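Local coordinates for AT27789p (Drosophila melanogaster, PDB 5UZM), which probably binds messenger RNA through quasi-RNA recognition motifs, this chain being the second of them, in the fruit-fly homolog of hnRNP F and H, at residues V11-L16 with I81-S86; G15-V20 with E74-R79. One frame throughout, in Å; residues are numbered along the deposited sequence. Where two conformers were deposited one is given.

Contacts 1 and 2 share the end of strand 10-14 and the loop after it, with Gly15 and Leu16 in both; their second partners follow as 74-79, then 81-86. Contact 1 is the pairing of strand 10-14 with strand 79-85 within the antiparallel sheet of the RNA recognition motif; contact 2 joins the loop to the hairpin linking strands 75-76 and 79-85. Their centres lie about 11 Å apart. Ile81 ties them together: its side chain packs on Ile76 and Pro17, and its backbone N probably bonds to Glu74 O. The centre of contact 1 is about 6 Å from the centre of the chain, that of contact 2 about 12 Å; the chain passes from paired strands to a loop-to-hairpin contact at the sheet margin.

Contact 1 (V11-L16 with I81-S86); sequences VKLRGL and IEIFRS
Lys12 with Phe84 and Arg14 with Glu82 are the two hydrogen-bonded pairs joining strands 10-14 and 79-85, neighbours in the antiparallel sheet of the RNA recognition motif fold; the axes of the paired segments lie at 155°. Each pair exchanges two backbone bonds, from Lys12 N to Phe84 O at 2.9 Å through Glu82 N to Arg14 O at 3.0 Å. Between them, Leu13 faces Ile83 in a non-hydrogen-bonded pair.

The apolar contacts gather on the face carrying Leu13 and Ile83. These two side chains lie alongside each other, pointing the same way, with Leu13 CD2 3.9 Å from Ile83 CG1; Val11 CB meets the CG2 branch of the same isoleucine. Past the strand end, Leu16 CD2 reaches Ile81 CD1 at 3.8 Å. Helix 22-28 packs here, through Ile25 and Phe28, and helix 62-69 through Leu69.

Polar and aromatic groups occupy the other face. A bend at chi3 (-51°) brings the flat of the Arg14 guanidinium over the outer end of the Phe84 ring, obliquely to it: Phe84 CE2 sits 3.7 Å above the guanidinium plane, over its centre, and the two planes are 34° apart. Glu82 stays short of a direct salt bridge, with Arg14 NH1 4.6 Å from Glu82 OE1; one water accepts from NH1 and donates to OE1. Replacing Arg14 by an alanine would probably leave this water without its donor and the outer end of the Phe84 ring without its flat neighbour. At the far end, Lys12 NZ and Ser86 OG both turn to Glu90 of helix 88-94.

The chemistry thus separates two sides: one hydrocarbon, packed on helices 22-28 and 62-69, the other charged and aromatic, approached by helix 88-94, where a water relays the interaction between Arg14 and Glu82 and probably still favours the pair.

Contact 2 (G15-V20 with E74-R79); sequences GLPYAV and EKIGHR
A side-chain-to-backbone hydrogen bond and a small apolar patch join the loop after strand 10-14 to the hairpin at the edge of the sheet, Arg79 supplying the bond and Ile76 the patch. The donor is Arg79 NE, 3.1 Å from Gly15 O, and the bond is nearly straight, with 170° at the hydrogen. Gly15 O lies at the guanidinium edge, close to its plane, yet the donor stands 38° out of the carbonyl plane. Arg79 CB already stands 3.4 Å from Gly15 O; bends at chi2 (-72°) and chi3 then return NE to the same oxygen.

Pro17 fits beside that curl. Its CD is 4.1 Å from Arg79 CG, while its CG rests on Ile76 CG2 at 3.8 Å, the two side chains crossing at about a right angle. Deeper in, Ile76 CD1 meets Leu16 CD2 at 4.0 Å, and Phe28 of helix 22-28 also touches Ile76. The hairpin itself is a type II' turn, closed by reciprocal backbone bonds between Ile76 and Arg79.

As in hnRNP F, where the loop after the first strand takes part in RNA recognition, this anchoring may help shape that surface here. One charged donor thus satisfies a loop carbonyl above a hydrocarbon floor, fastening the loop to the hairpin.

Contact 1 (V11-L16 with I81-S86)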
ATOM      1  N   VAL A  11      -0.499  -0.714  -5.832  1.00 14.84           N
ATOM      2  CA  VAL A  11       0.168   0.560  -5.624  1.00 13.35           C
ATOM      3  C   VAL A  11       1.275   0.352  -4.588  1.00 13.99           C
ATOM      4  O   VAL A  11       1.244  -0.606  -3.806  1.00 16.09           O
ATOM      5  CB  VAL A  11      -0.790   1.670  -5.156  1.00 16.49           C
ATOM      6  CG1 VAL A  11      -1.974   1.856  -6.119  1.00 19.18           C
ATOM      7  CG2 VAL A  11      -1.278   1.390  -3.732  1.00 15.40           C
ATOM      8  N   LYS A  12       2.266   1.241  -4.597  1.00 12.35           N
ATOM      9  CA  LYS A  12       3.321   1.291  -3.599  1.00 13.38           C
ATOM     10  C   LYS A  12       3.143   2.546  -2.761  1.00 15.18           C
ATOM     11  O   LYS A  12       2.878   3.618  -3.303  1.00 14.85           O
ATOM     12  CB  LYS A  12       4.706   1.311  -4.288  1.00 16.51           C
ATOM     13  CG  LYS A  12       5.873   1.317  -3.307  1.00 18.87           C
ATOM     14  CD  LYS A  12       7.189   1.121  -4.075  1.00 25.13           C
ATOM     15  CE  LYS A  12       7.473   2.264  -5.035  1.00 45.54           C
ATOM     16  NZ  LYS A  12       8.759   2.063  -5.805  1.00 47.32           N
ATOM     17  N   LEU A  13       3.277   2.420  -1.437  1.00 11.19           N
ATOM     18  CA  LEU A  13       3.154   3.536  -0.501  1.00 12.67           C
ATOM     19  C   LEU A  13       4.517   3.891   0.067  1.00 12.80           C
ATOM     20  O   LEU A  13       5.345   3.014   0.257  1.00 14.40           O
ATOM     21  CB  LEU A  13       2.235   3.185   0.677  1.00 13.43           C
ATOM     22  CG  LEU A  13       0.869   2.599   0.350  1.00 15.89           C
ATOM     23  CD1 LEU A  13       0.068   2.395   1.652  1.00 15.58           C
ATOM     24  CD2 LEU A  13       0.077   3.430  -0.628  1.00 16.85           C
ATOM     25  N   ARG A  14       4.756   5.171   0.325  1.00 12.53           N
ATOM     26  CA  ARG A  14       5.966   5.638   0.982  1.00 12.01           C
ATOM     27  C   ARG A  14       5.606   6.702   2.014  1.00 13.89           C
ATOM     28  O   ARG A  14       4.611   7.440   1.868  1.00 13.35           O
ATOM     29  CB  ARG A  14       6.960   6.202  -0.065  1.00 18.67           C
ATOM     30  CG  ARG A  14       8.254   6.709   0.505  1.00 34.77           C
ATOM     31  CD  ARG A  14       9.145   7.149  -0.661  1.00 39.86           C
ATOM     32  NE  ARG A  14       9.233   6.098  -1.677  1.00 28.28           N
ATOM     33  CZ  ARG A  14       9.576   6.301  -2.943  1.00 50.17           C
ATOM     34  NH1 ARG A  14       9.862   7.523  -3.369  1.00 43.99           N
ATOM     35  NH2 ARG A  14       9.632   5.280  -3.788  1.00 55.93           N
ATOM     36  N   GLY A  15       6.349   6.727   3.113  1.00 14.28           N
ATOM     37  CA  GLY A  15       6.146   7.721   4.139  1.00 16.04           C
ATOM     38  C   GLY A  15       5.348   7.279   5.341  1.00 13.99           C
ATOM     39  O   GLY A  15       4.916   8.123   6.118  1.00 16.01           O
ATOM     40  N   LEU A  16       5.120   5.979   5.493  1.00 11.72           N
ATOM     41  CA  LEU A  16       4.224   5.493   6.532  1.00 11.76           C
ATOM     42  C   LEU A  16       4.745   5.795   7.939  1.00 19.51           C
ATOM     43  O   LEU A  16       5.963   5.790   8.177  1.00 21.78           O
ATOM     44  CB  LEU A  16       4.040   3.993   6.368  1.00 13.12           C
ATOM     45  CG  LEU A  16       3.324   3.558   5.082  1.00 12.22           C
ATOM     46  CD1 LEU A  16       3.393   2.037   4.846  1.00 14.63           C
ATOM     47  CD2 LEU A  16       1.857   4.009   5.172  1.00 18.60           C
ATOM     48  N   ILE A  81       1.232  10.510   2.874  1.00 11.57           N
ATOM     49  CA  ILE A  81       1.506   9.223   2.239  1.00 10.37           C
ATOM     50  C   ILE A  81       1.634   9.437   0.731  1.00 14.51           C
ATOM     51  O   ILE A  81       0.688   9.889   0.070  1.00 15.56           O
ATOM     52  CB  ILE A  81       0.405   8.192   2.569  1.00  9.52           C
ATOM     53  CG1 ILE A  81       0.165   8.068   4.098  1.00 12.20           C
ATOM     54  CG2 ILE A  81       0.752   6.840   1.982  1.00 12.23           C
ATOM     55  CD1 ILE A  81       1.425   7.811   4.943  1.00 13.39           C
ATOM     56  N   GLU A  82       2.810   9.150   0.201  1.00 12.33           N
ATOM     57  CA  GLU A  82       3.037   9.157  -1.244  1.00 10.47           C
ATOM     58  C   GLU A  82       2.586   7.840  -1.827  1.00 12.80           C
ATOM     59  O   GLU A  82       2.883   6.779  -1.272  1.00 14.16           O
ATOM     60  CB  GLU A  82       4.520   9.392  -1.552  1.00 19.07           C
ATOM     61  CG  GLU A  82       5.098  10.613  -0.837  1.00 23.66           C
ATOM     62  CD  GLU A  82       6.614  10.624  -0.918  1.00 53.54           C
ATOM     63  OE1 GLU A  82       7.122  10.963  -2.010  1.00 48.48           O
ATOM     64  OE2 GLU A  82       7.288  10.241   0.081  1.00 42.55           O
ATOM     65  N   ILE A  83       1.928   7.873  -2.989  1.00 13.80           N
ATOM     66  CA  ILE A  83       1.352   6.682  -3.600  1.00 11.04           C
ATOM     67  C   ILE A  83       1.800   6.608  -5.056  1.00 16.64           C
ATOM     68  O   ILE A  83       1.710   7.604  -5.780  1.00 19.54           O
ATOM     69  CB  ILE A  83      -0.187   6.694  -3.523  1.00 13.42           C
ATOM     70  CG1 ILE A  83      -0.643   6.975  -2.073  1.00 13.33           C
ATOM     71  CG2 ILE A  83      -0.791   5.403  -4.033  1.00 18.06           C
ATOM     72  CD1 ILE A  83      -2.147   7.139  -1.974  1.00 15.34           C
ATOM     73  N   PHE A  84       2.315   5.453  -5.467  1.00 16.61           N
ATOM     74  CA  PHE A  84       2.800   5.266  -6.837  1.00 17.21           C
ATOM     75  C   PHE A  84       2.173   4.049  -7.491  1.00 17.80           C
ATOM     76  O   PHE A  84       1.949   3.028  -6.840  1.00 17.16           O
ATOM     77  CB  PHE A  84       4.334   5.045  -6.872  1.00 20.74           C
ATOM     78  CG  PHE A  84       5.105   6.044  -6.103  1.00 19.70           C
ATOM     79  CD1 PHE A  84       5.538   7.220  -6.707  1.00 26.12           C
ATOM     80  CD2 PHE A  84       5.387   5.850  -4.745  1.00 19.69           C
ATOM     81  CE1 PHE A  84       6.248   8.173  -5.979  1.00 29.18           C
ATOM     82  CE2 PHE A  84       6.103   6.798  -4.026  1.00 29.88           C
ATOM     83  CZ  PHE A  84       6.537   7.957  -4.642  1.00 22.58           C
ATOM     84  N   ARG A  85       1.985   4.125  -8.819  1.00 18.59           N
ATOM     85  CA  ARG A  85       1.559   2.957  -9.578  0.53 21.85           C
ATOM     86  C   ARG A  85       2.642   1.887  -9.538  1.00 17.36           C
ATOM     87  O   ARG A  85       3.835   2.193  -9.561  1.00 20.99           O
ATOM     88  CB  ARG A  85       1.261   3.337 -11.033  0.53 26.17           C
ATOM     89  CG  ARG A  85       0.661   4.730 -11.223  0.53 33.33           C
ATOM     90  CD  ARG A  85       0.268   4.930 -12.690  0.53 36.00           C
ATOM     91  NE  ARG A  85      -0.741   3.947 -13.053  0.53 28.09           N
ATOM     92  CZ  ARG A  85      -2.043   4.199 -13.099  0.53 33.23           C
ATOM     93  NH1 ARG A  85      -2.495   5.418 -12.841  0.53 42.82           N
ATOM     94  NH2 ARG A  85      -2.894   3.232 -13.413  0.53 43.16           N
ATOM     95  N   SER A  86       2.215   0.632  -9.467  1.00 19.46           N
ATOM     96  CA  SER A  86       3.132  -0.471  -9.292  1.00 19.58           C
ATOM     97  C   SER A  86       2.655  -1.683 -10.074  1.00 23.08           C
ATOM     98  O   SER A  86       1.926  -1.544 -11.068  1.00 27.26           O
ATOM     99  CB  SER A  86       3.279  -0.795  -7.796  1.00 18.17           C
ATOM    100  OG  SER A  86       4.348  -1.685  -7.598  1.00 26.14           O
TER
HETATM  101  O   HOH W   1       9.329   9.893  -2.821  1.00 36.46           O

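Contact 2 (G15-V20 with E74-R79)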
ATOM      1  N   GLY A  15       6.349   6.727   3.113  1.00 14.28           N
ATOM      2  CA  GLY A  15       6.146   7.721   4.139  1.00 16.04           C
ATOM      3  C   GLY A  15       5.348   7.279   5.341  1.00 13.99           C
ATOM      4  O   GLY A  15       4.916   8.123   6.118  1.00 16.01           O
ATOM      5  N   LEU A  16       5.120   5.979   5.493  1.00 11.72           N
ATOM      6  CA  LEU A  16       4.224   5.493   6.532  1.00 11.76           C
ATOM      7  C   LEU A  16       4.745   5.795   7.939  1.00 19.51           C
ATOM      8  O   LEU A  16       5.963   5.790   8.177  1.00 21.78           O
ATOM      9  CB  LEU A  16       4.040   3.993   6.368  1.00 13.12           C
ATOM     10  CG  LEU A  16       3.324   3.558   5.082  1.00 12.22           C
ATOM     11  CD1 LEU A  16       3.393   2.037   4.846  1.00 14.63           C
ATOM     12  CD2 LEU A  16       1.857   4.009   5.172  1.00 18.60           C
ATOM     13  N   PRO A  17       3.835   6.003   8.892  1.00 17.08           N
ATOM     14  CA  PRO A  17       4.213   6.080  10.315  1.00 20.94           C
ATOM     15  C   PRO A  17       4.982   4.844  10.792  1.00 24.63           C
ATOM     16  O   PRO A  17       4.799   3.752  10.280  1.00 22.12           O
ATOM     17  CB  PRO A  17       2.861   6.184  11.029  1.00 23.16           C
ATOM     18  CG  PRO A  17       1.843   6.496   9.999  1.00 20.98           C
ATOM     19  CD  PRO A  17       2.366   6.085   8.669  1.00 15.14           C
ATOM     20  N   TYR A  18       5.821   4.994  11.843  1.00 31.20           N
ATOM     21  CA  TYR A  18       6.546   3.820  12.343  0.62 36.94           C
ATOM     22  C   TYR A  18       5.594   2.805  12.956  1.00 28.50           C
ATOM     23  O   TYR A  18       5.785   1.592  12.808  1.00 43.90           O
ATOM     24  CB  TYR A  18       7.613   4.194  13.377  0.62 40.06           C
ATOM     25  CG  TYR A  18       8.138   2.972  14.135  0.62 43.21           C
ATOM     26  CD1 TYR A  18       8.958   2.037  13.509  0.62 40.86           C
ATOM     27  CD2 TYR A  18       7.795   2.744  15.466  0.62 45.20           C
ATOM     28  CE1 TYR A  18       9.427   0.915  14.186  0.62 35.57           C
ATOM     29  CE2 TYR A  18       8.265   1.624  16.151  0.62 39.09           C
ATOM     30  CZ  TYR A  18       9.081   0.719  15.500  0.62 38.29           C
ATOM     31  OH  TYR A  18       9.549  -0.393  16.162  0.62 48.71           O
ATOM     32  N   ALA A  19       4.544   3.268  13.617  1.00 25.06           N
ATOM     33  CA  ALA A  19       3.633   2.335  14.268  1.00 34.13           C
ATOM     34  C   ALA A  19       2.498   1.879  13.353  1.00 30.56           C
ATOM     35  O   ALA A  19       1.429   1.502  13.855  1.00 35.00           O
ATOM     36  CB  ALA A  19       3.076   2.961  15.549  1.00 38.00           C
ATOM     37  N   VAL A  20       2.705   1.866  12.029  1.00 24.71           N
ATOM     38  CA  VAL A  20       1.578   1.697  11.125  1.00 17.38           C
ATOM     39  C   VAL A  20       1.046   0.269  11.177  1.00 18.15           C
ATOM     40  O   VAL A  20       1.802  -0.709  11.316  1.00 25.34           O
ATOM     41  CB  VAL A  20       1.957   2.099   9.682  1.00 16.85           C
ATOM     42  CG1 VAL A  20       2.965   1.144   9.089  1.00 22.53           C
ATOM     43  CG2 VAL A  20       0.702   2.134   8.820  1.00 19.27           C
ATOM     44  N   GLU A  74      -2.569  12.297   0.855  1.00 13.48           N
ATOM     45  CA  GLU A  74      -3.432  12.300   2.032  1.00 13.39           C
ATOM     46  C   GLU A  74      -2.679  11.674   3.220  1.00 13.11           C
ATOM     47  O   GLU A  74      -1.606  11.087   3.066  1.00 14.74           O
ATOM     48  CB  GLU A  74      -4.744  11.581   1.737  1.00 16.92           C
ATOM     49  CG  GLU A  74      -5.546  12.327   0.654  1.00 16.54           C
ATOM     50  CD  GLU A  74      -6.880  11.722   0.348  1.00 23.86           C
ATOM     51  OE1 GLU A  74      -7.560  12.241  -0.578  1.00 35.38           O
ATOM     52  OE2 GLU A  74      -7.238  10.718   0.978  1.00 25.12           O
ATOM     53  N   LYS A  75      -3.219  11.838   4.416  1.00 14.84           N
ATOM     54  CA  LYS A  75      -2.479  11.566   5.646  1.00 12.61           C
ATOM     55  C   LYS A  75      -2.938  10.294   6.351  1.00 14.26           C
ATOM     56  O   LYS A  75      -4.129   9.959   6.410  1.00 12.50           O
ATOM     57  CB  LYS A  75      -2.588  12.740   6.646  1.00 14.63           C
ATOM     58  CG  LYS A  75      -1.847  13.977   6.106  1.00 23.66           C
ATOM     59  CD  LYS A  75      -2.081  15.222   6.925  1.00 25.09           C
ATOM     60  CE  LYS A  75      -1.389  15.132   8.231  1.00 30.96           C
ATOM     61  NZ  LYS A  75      -1.361  16.497   8.880  1.00 32.18           N
ATOM     62  N   ILE A  76      -1.972   9.641   6.990  1.00 11.67           N
ATOM     63  CA  ILE A  76      -2.236   8.715   8.093  1.00  9.80           C
ATOM     64  C   ILE A  76      -1.605   9.327   9.327  1.00 14.65           C
ATOM     65  O   ILE A  76      -0.376   9.551   9.360  1.00 11.59           O
ATOM     66  CB  ILE A  76      -1.683   7.305   7.844  1.00 12.22           C
ATOM     67  CG1 ILE A  76      -2.316   6.658   6.623  1.00 11.39           C
ATOM     68  CG2 ILE A  76      -1.827   6.443   9.109  1.00 14.09           C
ATOM     69  CD1 ILE A  76      -1.715   5.261   6.338  1.00 15.20           C
ATOM     70  N   GLY A  77      -2.438   9.665  10.298  1.00 15.56           N
ATOM     71  CA  GLY A  77      -1.926  10.423  11.439  1.00 15.04           C
ATOM     72  C   GLY A  77      -1.384  11.757  10.939  1.00 12.29           C
ATOM     73  O   GLY A  77      -2.047  12.480  10.192  1.00 15.99           O
ATOM     74  N   HIS A  78      -0.122  12.026  11.266  1.00 13.74           N
ATOM     75  CA  HIS A  78       0.493  13.278  10.850  1.00 10.58           C
ATOM     76  C   HIS A  78       1.374  13.104   9.622  1.00 14.45           C
ATOM     77  O   HIS A  78       2.012  14.095   9.207  1.00 15.48           O
ATOM     78  CB  HIS A  78       1.336  13.883  11.997  1.00 14.05           C
ATOM     79  CG  HIS A  78       2.429  12.985  12.468  1.00 14.42           C
ATOM     80  ND1 HIS A  78       2.309  12.193  13.589  1.00 24.04           N
ATOM     81  CD2 HIS A  78       3.677  12.771  11.983  1.00 14.44           C
ATOM     82  CE1 HIS A  78       3.422  11.499  13.754  1.00 26.14           C
ATOM     83  NE2 HIS A  78       4.264  11.822  12.786  1.00 17.72           N
ATOM     84  N   ARG A  79       1.411  11.900   9.021  1.00 10.96           N
ATOM     85  CA  ARG A  79       2.323  11.568   7.920  1.00 10.01           C
ATOM     86  C   ARG A  79       1.606  11.666   6.586  1.00 15.74           C
ATOM     87  O   ARG A  79       0.545  11.077   6.402  1.00 13.32           O
ATOM     88  CB  ARG A  79       2.889  10.140   8.023  1.00 10.75           C
ATOM     89  CG  ARG A  79       3.726   9.914   9.294  1.00 13.95           C
ATOM     90  CD  ARG A  79       5.110  10.648   9.254  1.00 11.89           C
ATOM     91  NE  ARG A  79       5.958  10.097   8.203  1.00 15.25           N
ATOM     92  CZ  ARG A  79       7.213  10.469   7.973  1.00 16.06           C
ATOM     93  NH1 ARG A  79       7.931   9.902   6.982  1.00 16.42           N
ATOM     94  NH2 ARG A  79       7.744  11.417   8.728  1.00 15.83           N
TER